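Local coordinates for protein potential RNA-dependent RNA polymerase (Human picobirnavirus, PDB 5I62) that catalyses the template-directed joining of ribonucleoside triphosphates into RNA, probably serving both transcription and replication of the viral double-stranded RNA genome, at residues R425-Q429 with R446-I451; T36-K40 with F466-G470; I47-Y52 with T419-L423; K441-L445 with I479-L483; E461-D465 with A529-R533. All coordinates share one frame; numbering follows the deposited sequence.

Interaction 1: R425-Q429 with R446-I451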
# COMPACT_ATOMS: atom_id res chain seq x y z
N ARG A 425 10.53 -13.50 2.32
CA ARG A 425 9.49 -13.54 1.31
C ARG A 425 9.75 -14.63 0.27
O ARG A 425 8.80 -15.21 -0.26
CB ARG A 425 9.37 -12.19 0.63
CG ARG A 425 8.95 -11.12 1.60
CD ARG A 425 8.35 -9.92 0.92
NE ARG A 425 7.67 -9.13 1.93
CZ ARG A 425 6.62 -8.36 1.69
NH1 ARG A 425 6.13 -8.28 0.46
NH2 ARG A 425 6.07 -7.67 2.68
N LEU A 426 11.01 -14.89 -0.05
CA LEU A 426 11.32 -16.00 -0.95
C LEU A 426 10.92 -17.33 -0.32
O LEU A 426 10.50 -18.26 -1.03
CB LEU A 426 12.80 -15.99 -1.29
CG LEU A 426 13.27 -14.83 -2.18
CD1 LEU A 426 14.78 -14.84 -2.31
CD2 LEU A 426 12.60 -14.89 -3.54
N ALA A 427 11.04 -17.44 1.00
CA ALA A 427 10.82 -18.72 1.67
C ALA A 427 9.36 -18.95 2.04
O ALA A 427 8.92 -20.10 2.15
CB ALA A 427 11.70 -18.81 2.91
N MET A 428 8.58 -17.88 2.22
CA MET A 428 7.24 -17.94 2.77
C MET A 428 6.28 -17.20 1.86
O MET A 428 6.58 -16.10 1.41
CB MET A 428 7.19 -17.31 4.15
CG MET A 428 8.02 -18.00 5.18
SD MET A 428 7.09 -19.43 5.71
CE MET A 428 8.06 -19.93 7.14
N GLN A 429 5.10 -17.77 1.62
CA GLN A 429 4.14 -17.09 0.77
C GLN A 429 2.83 -16.89 1.50
O GLN A 429 2.51 -17.56 2.49
CB GLN A 429 3.92 -17.85 -0.53
CG GLN A 429 3.42 -19.25 -0.36
CD GLN A 429 3.57 -20.05 -1.63
OE1 GLN A 429 3.98 -19.51 -2.67
NE2 GLN A 429 3.23 -21.34 -1.58
N ARG A 446 7.55 -14.83 -9.18
CA ARG A 446 7.46 -14.23 -7.85
C ARG A 446 8.85 -14.04 -7.24
O ARG A 446 9.16 -12.97 -6.71
CB ARG A 446 6.57 -15.07 -6.94
CG ARG A 446 6.40 -14.50 -5.51
CD ARG A 446 5.49 -15.40 -4.66
NE ARG A 446 5.44 -14.94 -3.27
CZ ARG A 446 6.30 -15.31 -2.33
NH1 ARG A 446 7.28 -16.17 -2.61
NH2 ARG A 446 6.20 -14.81 -1.10
N TYR A 447 9.70 -15.08 -7.31
CA TYR A 447 11.08 -14.96 -6.82
C TYR A 447 11.78 -13.73 -7.41
O TYR A 447 12.45 -12.98 -6.69
CB TYR A 447 11.90 -16.19 -7.18
CG TYR A 447 11.60 -17.48 -6.46
CD1 TYR A 447 10.91 -17.50 -5.25
CD2 TYR A 447 12.04 -18.69 -6.99
CE1 TYR A 447 10.67 -18.70 -4.60
CE2 TYR A 447 11.81 -19.88 -6.36
CZ TYR A 447 11.11 -19.89 -5.17
OH TYR A 447 10.88 -21.10 -4.55
N LEU A 448 11.67 -13.56 -8.73
CA LEU A 448 12.38 -12.46 -9.38
C LEU A 448 11.86 -11.11 -8.91
O LEU A 448 12.64 -10.18 -8.69
CB LEU A 448 12.25 -12.56 -10.90
CG LEU A 448 12.82 -13.84 -11.53
CD1 LEU A 448 12.58 -13.85 -13.04
CD2 LEU A 448 14.30 -13.96 -11.22
N SER A 449 10.54 -10.98 -8.77
CA SER A 449 9.98 -9.72 -8.32
C SER A 449 10.45 -9.38 -6.91
O SER A 449 10.64 -8.20 -6.58
CB SER A 449 8.46 -9.76 -8.40
OG SER A 449 7.94 -10.64 -7.43
N ILE A 450 10.66 -10.39 -6.06
CA ILE A 450 11.19 -10.13 -4.72
C ILE A 450 12.66 -9.72 -4.81
O ILE A 450 13.07 -8.71 -4.24
CB ILE A 450 11.02 -11.36 -3.81
CG1 ILE A 450 9.53 -11.62 -3.53
CG2 ILE A 450 11.80 -11.17 -2.51
CD1 ILE A 450 9.25 -13.03 -3.01
N ILE A 451 13.46 -10.51 -5.53
CA ILE A 451 14.90 -10.29 -5.57
C ILE A 451 15.22 -8.95 -6.24
O ILE A 451 16.17 -8.27 -5.85
CB ILE A 451 15.61 -11.46 -6.27
CG1 ILE A 451 15.53 -12.72 -5.41
CG2 ILE A 451 17.08 -11.11 -6.60
CD1 ILE A 451 15.77 -14.05 -6.17

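Interaction 2: T36-K40 with F466-G470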
# COMPACT_ATOMS: atom_id res chain seq x y z
N THR A 36 7.43 -22.04 0.51
CA THR A 36 7.72 -22.23 -0.91
C THR A 36 8.75 -23.35 -1.06
O THR A 36 9.31 -23.84 -0.07
CB THR A 36 8.25 -20.93 -1.53
OG1 THR A 36 9.56 -20.67 -1.02
CG2 THR A 36 7.33 -19.73 -1.25
N PRO A 37 9.05 -23.79 -2.29
CA PRO A 37 10.14 -24.77 -2.48
C PRO A 37 11.54 -24.20 -2.30
O PRO A 37 12.52 -24.94 -2.41
CB PRO A 37 9.94 -25.25 -3.93
CG PRO A 37 8.62 -24.71 -4.37
CD PRO A 37 8.33 -23.51 -3.54
N PHE A 38 11.67 -22.91 -2.02
CA PHE A 38 12.98 -22.28 -1.85
C PHE A 38 13.75 -22.94 -0.71
O PHE A 38 13.28 -22.97 0.42
CB PHE A 38 12.77 -20.79 -1.58
CG PHE A 38 14.03 -19.98 -1.50
CD1 PHE A 38 14.84 -19.82 -2.61
CD2 PHE A 38 14.36 -19.31 -0.33
CE1 PHE A 38 16.00 -19.05 -2.54
CE2 PHE A 38 15.51 -18.53 -0.25
CZ PHE A 38 16.33 -18.40 -1.37
N TYR A 39 14.95 -23.45 -1.02
CA TYR A 39 15.77 -24.18 -0.05
C TYR A 39 14.95 -25.24 0.68
O TYR A 39 15.01 -25.39 1.91
CB TYR A 39 16.45 -23.23 0.93
CG TYR A 39 17.75 -22.67 0.40
CD1 TYR A 39 18.84 -23.50 0.19
CD2 TYR A 39 17.90 -21.31 0.12
CE1 TYR A 39 20.03 -23.02 -0.30
CE2 TYR A 39 19.09 -20.81 -0.37
CZ TYR A 39 20.15 -21.67 -0.58
OH TYR A 39 21.35 -21.20 -1.06
N LYS A 40 14.17 -25.99 -0.08
CA LYS A 40 13.40 -27.09 0.48
C LYS A 40 14.30 -28.01 1.29
O LYS A 40 15.43 -28.30 0.89
CB LYS A 40 12.70 -27.86 -0.63
CG LYS A 40 11.77 -28.95 -0.13
CD LYS A 40 11.17 -29.67 -1.32
CE LYS A 40 10.25 -30.81 -0.90
NZ LYS A 40 9.78 -31.53 -2.11
N PHE A 466 23.51 -16.79 -3.79
CA PHE A 466 22.88 -17.52 -2.70
C PHE A 466 21.47 -17.97 -3.07
O PHE A 466 21.06 -19.09 -2.76
CB PHE A 466 22.84 -16.65 -1.44
CG PHE A 466 22.26 -17.35 -0.24
CD1 PHE A 466 23.02 -18.24 0.48
CD2 PHE A 466 20.95 -17.12 0.14
CE1 PHE A 466 22.50 -18.88 1.60
CE2 PHE A 466 20.41 -17.77 1.25
CZ PHE A 466 21.19 -18.65 1.98
N CYS A 467 20.69 -17.10 -3.71
CA CYS A 467 19.32 -17.45 -4.06
C CYS A 467 19.26 -18.49 -5.18
O CYS A 467 18.40 -19.37 -5.17
CB CYS A 467 18.55 -16.19 -4.45
SG CYS A 467 18.27 -15.08 -3.01
N ILE A 468 20.16 -18.39 -6.16
CA ILE A 468 20.20 -19.39 -7.23
C ILE A 468 20.33 -20.79 -6.66
O ILE A 468 19.64 -21.73 -7.08
CB ILE A 468 21.34 -19.07 -8.22
CG1 ILE A 468 21.01 -17.82 -9.05
CG2 ILE A 468 21.60 -20.27 -9.13
CD1 ILE A 468 22.24 -17.22 -9.77
N LYS A 469 21.20 -20.96 -5.67
CA LYS A 469 21.43 -22.25 -5.04
C LYS A 469 20.19 -22.77 -4.32
O LYS A 469 20.07 -23.98 -4.09
CB LYS A 469 22.60 -22.17 -4.07
CG LYS A 469 23.96 -21.98 -4.73
CD LYS A 469 25.09 -22.04 -3.71
CE LYS A 469 26.47 -22.01 -4.37
NZ LYS A 469 26.86 -20.67 -4.89
N GLY A 470 19.27 -21.89 -3.95
CA GLY A 470 18.07 -22.37 -3.29
C GLY A 470 16.95 -22.78 -4.22
O GLY A 470 15.90 -23.23 -3.76

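Interaction 3: I47-Y52 with T419-L423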
# COMPACT_ATOMS: atom_id res chain seq x y z
N ILE A 47 18.25 -20.93 6.52
CA ILE A 47 18.45 -20.07 5.35
C ILE A 47 18.97 -18.72 5.80
O ILE A 47 20.00 -18.23 5.31
CB ILE A 47 17.14 -19.91 4.56
CG1 ILE A 47 16.66 -21.25 4.00
CG2 ILE A 47 17.34 -18.87 3.43
CD1 ILE A 47 15.19 -21.27 3.71
N CYS A 48 18.27 -18.09 6.74
CA CYS A 48 18.67 -16.76 7.19
C CYS A 48 20.05 -16.79 7.84
O CYS A 48 20.89 -15.93 7.58
CB CYS A 48 17.63 -16.20 8.14
SG CYS A 48 16.07 -15.74 7.32
N ASP A 49 20.29 -17.80 8.69
CA ASP A 49 21.58 -17.90 9.38
C ASP A 49 22.73 -18.00 8.38
O ASP A 49 23.78 -17.38 8.56
CB ASP A 49 21.58 -19.10 10.32
CG ASP A 49 20.73 -18.88 11.57
OD1 ASP A 49 20.26 -17.74 11.80
OD2 ASP A 49 20.53 -19.85 12.34
N GLU A 50 22.53 -18.78 7.31
CA GLU A 50 23.58 -18.98 6.32
C GLU A 50 23.88 -17.68 5.57
O GLU A 50 25.05 -17.32 5.38
CB GLU A 50 23.18 -20.09 5.35
CG GLU A 50 24.32 -20.55 4.48
CD GLU A 50 25.39 -21.29 5.29
OE1 GLU A 50 26.51 -21.49 4.77
OE2 GLU A 50 25.11 -21.66 6.45
N TRP A 51 22.84 -16.97 5.14
CA TRP A 51 23.07 -15.70 4.47
C TRP A 51 23.69 -14.68 5.42
O TRP A 51 24.52 -13.86 5.01
CB TRP A 51 21.78 -15.15 3.87
CG TRP A 51 21.96 -13.74 3.37
CD1 TRP A 51 21.35 -12.61 3.84
CD2 TRP A 51 22.86 -13.31 2.35
NE1 TRP A 51 21.81 -11.50 3.16
CE2 TRP A 51 22.74 -11.91 2.24
CE3 TRP A 51 23.76 -13.98 1.51
CZ2 TRP A 51 23.47 -11.16 1.32
CZ3 TRP A 51 24.49 -13.24 0.60
CH2 TRP A 51 24.34 -11.84 0.51
N TYR A 52 23.30 -14.73 6.70
CA TYR A 52 23.80 -13.76 7.68
C TYR A 52 25.32 -13.82 7.81
O TYR A 52 25.97 -12.80 8.03
CB TYR A 52 23.15 -13.99 9.04
CG TYR A 52 23.18 -12.76 9.92
CD1 TYR A 52 24.36 -12.34 10.53
CD2 TYR A 52 22.04 -12.00 10.11
CE1 TYR A 52 24.40 -11.20 11.32
CE2 TYR A 52 22.05 -10.86 10.90
CZ TYR A 52 23.23 -10.47 11.51
OH TYR A 52 23.25 -9.34 12.30
N THR A 419 18.02 -7.58 2.38
CA THR A 419 18.13 -8.96 1.91
C THR A 419 17.46 -9.92 2.88
O THR A 419 16.95 -10.97 2.46
CB THR A 419 19.60 -9.36 1.72
OG1 THR A 419 20.32 -9.18 2.96
CG2 THR A 419 20.24 -8.52 0.62
N MET A 420 17.46 -9.60 4.17
CA MET A 420 16.80 -10.49 5.14
C MET A 420 15.30 -10.52 4.89
O MET A 420 14.68 -11.60 4.88
CB MET A 420 17.11 -10.07 6.58
CG MET A 420 18.58 -10.26 7.00
SD MET A 420 19.16 -11.98 6.89
CE MET A 420 17.92 -12.83 7.81
N ARG A 421 14.69 -9.36 4.69
CA ARG A 421 13.28 -9.32 4.33
C ARG A 421 13.02 -10.07 3.04
O ARG A 421 12.03 -10.81 2.92
CB ARG A 421 12.79 -7.88 4.22
CG ARG A 421 11.29 -7.76 3.95
CD ARG A 421 10.85 -6.33 4.18
NE ARG A 421 9.42 -6.09 4.08
CZ ARG A 421 8.54 -6.32 5.05
NH1 ARG A 421 8.92 -6.86 6.22
NH2 ARG A 421 7.26 -6.03 4.86
N ALA A 422 13.90 -9.90 2.05
CA ALA A 422 13.76 -10.61 0.78
C ALA A 422 13.76 -12.12 1.01
O ALA A 422 12.91 -12.84 0.47
CB ALA A 422 14.87 -10.21 -0.19
N LEU A 423 14.71 -12.62 1.81
CA LEU A 423 14.80 -14.06 2.06
C LEU A 423 13.53 -14.60 2.69
O LEU A 423 13.06 -15.69 2.32
CB LEU A 423 16.00 -14.37 2.95
CG LEU A 423 17.36 -14.35 2.28
CD1 LEU A 423 18.43 -14.61 3.33
CD2 LEU A 423 17.39 -15.44 1.19

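Interaction 4: K441-L445 with I479-L483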
# COMPACT_ATOMS: atom_id res chain seq x y z
N LYS A 441 6.60 -21.69 -13.47
CA LYS A 441 6.99 -20.39 -13.97
C LYS A 441 6.50 -19.27 -13.06
O LYS A 441 7.22 -18.29 -12.83
CB LYS A 441 6.47 -20.18 -15.39
CG LYS A 441 7.30 -20.88 -16.46
CD LYS A 441 6.79 -20.58 -17.85
CE LYS A 441 7.36 -21.56 -18.85
NZ LYS A 441 6.75 -21.36 -20.20
N MET A 442 5.29 -19.40 -12.52
CA MET A 442 4.76 -18.34 -11.67
C MET A 442 5.51 -18.26 -10.35
O MET A 442 5.68 -17.16 -9.80
CB MET A 442 3.25 -18.53 -11.47
CG MET A 442 2.47 -18.18 -12.75
SD MET A 442 0.67 -18.27 -12.67
CE MET A 442 0.27 -16.64 -12.03
N VAL A 443 5.98 -19.40 -9.83
CA VAL A 443 6.85 -19.37 -8.66
C VAL A 443 8.10 -18.55 -8.95
O VAL A 443 8.47 -17.65 -8.18
CB VAL A 443 7.22 -20.80 -8.21
CG1 VAL A 443 8.18 -20.75 -7.04
CG2 VAL A 443 5.98 -21.60 -7.85
N THR A 444 8.75 -18.83 -10.08
CA THR A 444 9.98 -18.14 -10.45
C THR A 444 9.74 -16.65 -10.69
O THR A 444 10.58 -15.82 -10.33
CB THR A 444 10.59 -18.77 -11.70
OG1 THR A 444 10.85 -20.16 -11.45
CG2 THR A 444 11.89 -18.08 -12.07
N LEU A 445 8.61 -16.30 -11.32
CA LEU A 445 8.30 -14.89 -11.51
C LEU A 445 8.18 -14.18 -10.16
O LEU A 445 8.64 -13.04 -10.02
CB LEU A 445 7.02 -14.73 -12.32
CG LEU A 445 7.16 -15.14 -13.80
CD1 LEU A 445 5.82 -15.18 -14.45
CD2 LEU A 445 8.07 -14.14 -14.52
N ILE A 479 14.93 -23.00 -16.89
CA ILE A 479 13.66 -23.08 -17.62
C ILE A 479 13.93 -22.66 -19.06
O ILE A 479 14.12 -21.47 -19.33
CB ILE A 479 12.57 -22.22 -16.96
CG1 ILE A 479 12.46 -22.53 -15.47
CG2 ILE A 479 11.22 -22.42 -17.66
CD1 ILE A 479 11.30 -21.81 -14.75
N PRO A 480 13.99 -23.60 -20.00
CA PRO A 480 14.38 -23.26 -21.37
C PRO A 480 13.53 -22.15 -21.97
O PRO A 480 12.30 -22.17 -21.88
CB PRO A 480 14.20 -24.59 -22.13
CG PRO A 480 14.33 -25.65 -21.07
CD PRO A 480 13.71 -25.04 -19.82
N GLY A 481 14.20 -21.15 -22.55
CA GLY A 481 13.55 -20.00 -23.14
C GLY A 481 13.03 -18.96 -22.16
O GLY A 481 12.72 -17.84 -22.59
N PHE A 482 12.97 -19.27 -20.87
CA PHE A 482 12.24 -18.43 -19.93
C PHE A 482 12.80 -17.01 -19.88
O PHE A 482 12.07 -16.03 -20.09
CB PHE A 482 12.26 -19.07 -18.55
CG PHE A 482 11.54 -18.27 -17.51
CD1 PHE A 482 10.16 -18.23 -17.48
CD2 PHE A 482 12.25 -17.56 -16.55
CE1 PHE A 482 9.49 -17.49 -16.52
CE2 PHE A 482 11.58 -16.84 -15.58
CZ PHE A 482 10.20 -16.80 -15.57
N LEU A 483 14.09 -16.88 -19.60
CA LEU A 483 14.69 -15.55 -19.46
C LEU A 483 14.61 -14.77 -20.77
O LEU A 483 14.40 -13.55 -20.77
CB LEU A 483 16.13 -15.67 -18.98
CG LEU A 483 16.30 -16.06 -17.51
CD1 LEU A 483 17.78 -16.13 -17.14
CD2 LEU A 483 15.57 -15.08 -16.60

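Interaction 5: E461-D465 with A529-R533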
# COMPACT_ATOMS: atom_id res chain seq x y z
N GLU A 461 25.14 -9.23 -5.60
CA GLU A 461 25.64 -10.32 -6.44
C GLU A 461 25.82 -11.59 -5.63
O GLU A 461 25.49 -12.69 -6.10
CB GLU A 461 26.96 -9.93 -7.11
CG GLU A 461 26.88 -8.72 -8.01
CD GLU A 461 26.05 -8.97 -9.27
OE1 GLU A 461 25.63 -10.12 -9.53
OE2 GLU A 461 25.81 -7.99 -10.01
N GLU A 462 26.38 -11.47 -4.42
CA GLU A 462 26.46 -12.61 -3.52
C GLU A 462 25.06 -13.10 -3.16
O GLU A 462 24.81 -14.31 -3.11
CB GLU A 462 27.23 -12.25 -2.25
CG GLU A 462 28.71 -11.94 -2.48
CD GLU A 462 28.98 -10.51 -2.93
OE1 GLU A 462 28.02 -9.78 -3.30
OE2 GLU A 462 30.16 -10.10 -2.92
N PHE A 463 24.14 -12.16 -2.93
CA PHE A 463 22.79 -12.54 -2.58
C PHE A 463 22.14 -13.33 -3.70
O PHE A 463 21.47 -14.34 -3.45
CB PHE A 463 21.96 -11.30 -2.24
CG PHE A 463 20.60 -11.63 -1.74
CD1 PHE A 463 20.44 -12.21 -0.49
CD2 PHE A 463 19.47 -11.38 -2.52
CE1 PHE A 463 19.18 -12.53 -0.01
CE2 PHE A 463 18.20 -11.69 -2.04
CZ PHE A 463 18.06 -12.27 -0.78
N LEU A 464 22.36 -12.91 -4.95
CA LEU A 464 21.79 -13.63 -6.09
C LEU A 464 22.36 -15.04 -6.21
O LEU A 464 21.62 -16.00 -6.46
CB LEU A 464 22.03 -12.85 -7.37
CG LEU A 464 21.38 -13.44 -8.62
CD1 LEU A 464 19.86 -13.52 -8.46
CD2 LEU A 464 21.77 -12.62 -9.84
N ASP A 465 23.68 -15.19 -6.05
CA ASP A 465 24.28 -16.52 -6.09
C ASP A 465 23.72 -17.38 -4.97
O ASP A 465 23.46 -18.57 -5.16
CB ASP A 465 25.80 -16.42 -5.98
CG ASP A 465 26.45 -15.82 -7.23
OD1 ASP A 465 25.85 -15.91 -8.33
OD2 ASP A 465 27.56 -15.26 -7.12
N ALA A 529 21.35 -9.77 -14.47
CA ALA A 529 22.36 -10.49 -13.70
C ALA A 529 22.30 -12.00 -13.97
O ALA A 529 23.35 -12.65 -14.09
CB ALA A 529 22.19 -10.20 -12.22
N LEU A 530 21.10 -12.56 -14.07
CA LEU A 530 20.98 -13.98 -14.38
C LEU A 530 21.51 -14.30 -15.78
O LEU A 530 22.31 -15.23 -15.95
CB LEU A 530 19.53 -14.42 -14.23
CG LEU A 530 19.04 -14.46 -12.79
CD1 LEU A 530 17.53 -14.57 -12.76
CD2 LEU A 530 19.70 -15.63 -12.05
N LYS A 531 21.07 -13.54 -16.79
CA LYS A 531 21.56 -13.73 -18.15
C LYS A 531 23.08 -13.63 -18.24
O LYS A 531 23.70 -14.28 -19.08
CB LYS A 531 20.94 -12.70 -19.09
CG LYS A 531 19.49 -12.94 -19.44
CD LYS A 531 19.02 -11.84 -20.38
CE LYS A 531 17.62 -12.10 -20.89
NZ LYS A 531 17.15 -10.95 -21.69
N SER A 532 23.70 -12.79 -17.40
CA SER A 532 25.15 -12.71 -17.41
C SER A 532 25.80 -13.96 -16.83
O SER A 532 26.99 -14.18 -17.06
CB SER A 532 25.61 -11.47 -16.65
OG SER A 532 25.85 -11.80 -15.29
N ARG A 533 25.05 -14.77 -16.09
CA ARG A 533 25.56 -16.01 -15.53
C ARG A 533 25.38 -17.20 -16.48
O ARG A 533 25.62 -18.34 -16.07
CB ARG A 533 24.88 -16.30 -14.19
CG ARG A 533 25.50 -15.56 -13.01
CD ARG A 533 24.47 -15.32 -11.91
NE ARG A 533 25.05 -14.72 -10.71
CZ ARG A 533 25.34 -13.42 -10.57
NH1 ARG A 533 25.11 -12.58 -11.57
NH2 ARG A 533 25.85 -12.97 -9.43

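Interaction 1: R425-Q429 with R446-I451
The C-terminal end of helix 419-427, where the chain passes into the short strand 428-429, is met by Arg446 of helix 441-451. The Arg446 side chain runs straight out, with CG opposite the backbone N (chi1 -179°) and an extended chain up to NE. This brings NH2 between the carbonyls of Arg425, in the last helical turn, and of Met428, just past it. Arg446 NH2 donates to Arg425 O at 2.8 Å and to Met428 O at 2.8 Å, the acceptors lying 22° and 29° out of the guanidinium plane, respectively. Arg446 NH1 adds a weak bond to Arg425 O at 3.0 Å. The flat group is also held by carbon from both faces: Ile450 CD1 lies 3.7 Å above the plane of the Arg446 guanidinium, and Gln429 CB lies 3.8 Å above the opposite face, both displaced toward the rim.

Beside this polar grip, Leu426 forms the apolar half. Leu426 CD2 comes within 3.5 Å of Tyr447 CD1, approaching the ring obliquely, while the other branch, Leu426 CD1, meets Ile451 CG1 at 3.8 Å. Its CG and CD2 also run past the CG2 branch of Ile450 in the opposite sense. Leu426 O is taken by Thr36 OG1, and Arg425 directs its own guanidinium away to a salt bridge with Glu190.

One carbonyl of the last turn and one just beyond it thus share one nitrogen, NH2. Arg425 O, at the helix end, would be expected to favour the positive charge of Arg446, while the carbon on both faces should limit rotation of the group.

Interaction 2: T36-K40 with F466-G470
Two hydrogen bonds, both made by Tyr39, join the loop 36-40 to the end of helix 460-469. Tyr39 N donates to Gly470 O at 2.9 Å, almost straight at 175° and on a lone pair of that carbonyl. Tyr39 OH donates to Phe466 O at 2.7 Å, in the carbonyl plane. Gly470 N turns back to bond Cys467 O.

The second group of contacts is aromatic. Gly470 CA stands over the centre of the Tyr39 ring, 3.3 Å from the centroid and 7° off the normal, a CH-pi contact made by a backbone carbon that carries no side chain. The Tyr39 and Phe466 rings meet obliquely with their planes at 40°, and Tyr39 OH stands above the centre of the Phe466 ring. Phe38 turns its edge to the helix: Phe38 CE1 lies 3.6 Å from Cys467 O.

Van der Waals packing completes the contact. Cys467 SG approaches Phe38 CZ at 4.2 Å, an oblique sulfur-aromatic contact, and Lys469 CB lies 3.4 Å from Tyr39 OH, the two side chains running alongside each other.

The loop follows strand 34-35, which pairs antiparallel with strand 428-429. Helix 419-427 touches Phe38, Phe466 and Cys467 through Leu423 or Leu426, and Ile47 of helix 44-55 packs against Tyr39 and Phe466.

Interaction 3: I47-Y52 with T419-L423
Trp51 reaches from helix 44-55 across to Leu423, Met420 and Thr419 of helix 419-427, with its CG placed opposite the backbone N (chi1 171°). At the root, Trp51 CB touches Leu423 CD1 at 3.4 Å, and the same methyl is 3.6 Å from Trp51 CG, lying oblique to the indole. Next along the ring, Trp51 CD1 meets Met420 SD at 3.8 Å, the sulfur in plane at the edge in a Met-aromatic contact. Trp51 NE1 then donates to Thr419 OG1 at 2.8 Å, with an N-H...O angle of 149° and the acceptor somewhat tilted out of the ring plane. The indole also packs edge-to-face with Phe463. Thr419 OG1 is further bonded to Glu69, which probably positions the acceptor.

Alongside, the bent Met420 chain brings CE against Cys48 CB at 3.4 Å, tighter than usual carbon packing, and Leu423 CD2 reaches Ile47 CG2 at 4.1 Å.

The axes of the segments 47-52 and 419-423 run nearly antiparallel, at 152° and 10.4 Å at closest approach, a buried helix pair held mainly by apolar side chains. Packing of an N-terminal helix on helices that follow the palm is consistent with the closed right-hand architecture of viral RNA-dependent RNA polymerases, whose thumb is largely helical.

Interaction 4: K441-L445 with I479-L483
Phe482 of the loop 479-483 enters between side chains of Lys441, Thr444 and Leu445 on the first turns of helix 441-451. Its CG stands opposite the backbone N (chi1 179°), which projects the ring straight from the loop to the helix. The far corner of the ring, Phe482 CZ, meets Leu445 CD2 at 3.6 Å; this methyl approaches obliquely, whereas Leu445 CG lies in the ring plane at the edge. On one flank, CE2 of Phe482 touches Thr444 CG2 at 3.7 Å. On the other, CD1 of Phe482 lies 4.0 Å from Lys441 CG, the two chains running past each other in opposite directions.

Thr444 divides its two branches. With OG1 beside the backbone N (chi1 -58°), CG2 is the branch given to Phe482, while Thr444 OG1 comes within 3.7 Å of Ile479 CD1 and makes weak hydrogen bonds to Glu440 O and Thr473 OG1. The Lys441 chain is stretched out beyond CG, carrying Lys441 CE to 4.1 Å from Ile479 CG2 before its NZ forms a salt bridge with Glu489.

Ile479 and Phe482 are the two ends of a type II beta turn, closed by Phe482 N to Ile479 O at 2.9 Å. The positive phi of Gly481 (77°) belongs to that turn, which directs both side chains at the helix.

The contact is therefore mainly apolar, with methyls and methylenes around the ring, and the one full charge, on Lys441, is drawn off to Glu489 while its aliphatic part borders the ring.

Interaction 5: E461-D465 with A529-R533
Leu464 CD2 sits over the centre of one face of the Arg533 guanidinium, 3.7 Å above its plane, and two carboxylates of the same helix, 460-469, line the edges. Glu461 is nearly coplanar with the guanidinium, its carboxylate turned by 11°, whereas that of Asp465 is turned by 51°. At the Glu461 edge, Arg533 NH2 donates to Glu461 OE1 at 2.9 Å, meeting that oxygen nearly end-on, and Arg533 NH1 adds a weak bond to the same Glu461 OE1 at 3.2 Å. Along the other edge Arg533 grips Asp465 side-on with two nitrogens on one oxygen. Arg533 NE reaches Asp465 OD1 at 2.8 Å on the syn side. Arg533 NH2 reaches the same Asp465 OD1 at 3.1 Å from above the carboxylate plane.

The arginine chain, extended from CG to NE, leaves the end of helix 525-532 and folds its tip back over it. Arg533 NH1 donates to Ala529 O at 3.1 Å, and Ser532 OG bonds that same carbonyl from the opposite face. Beside the charged groups the helices meet through carbon: Leu464 CD2 presses on Ala529 CB at 3.4 Å, closer than usual, and the other branch of Leu464 faces Leu530.

One guanidinium thus serves two acids, spaced four residues apart on a helix, and the last turn of the helix that precedes it. All three of its nitrogens donate, which should restrict its rotation. The paired carboxylates would be expected to favour the charged form of Arg533, which in turn would ease the repulsion between them.

In the fold
The five contacts form a cluster of helices and the loops packed on them, with centres 18 to 29 Å from the centre of the chain. Interaction 1 lies nearest that centre and touches all four others. It meets interaction 2, whose centre is 10 Å away, through a probable hydrogen bond from Thr36 N to Ala427 O (2.9 Å), and interaction 3 through their common helix 419-427. Leu448 extends helix 441-451 to Phe482 of interaction 4 and to Leu530 of interaction 5. Interactions 2 and 5 share helix 460-469, whose Phe463 also packs on Leu423 of interaction 3. Interactions 3 and 4 lie farthest apart, with centres 23 Å apart and no touch.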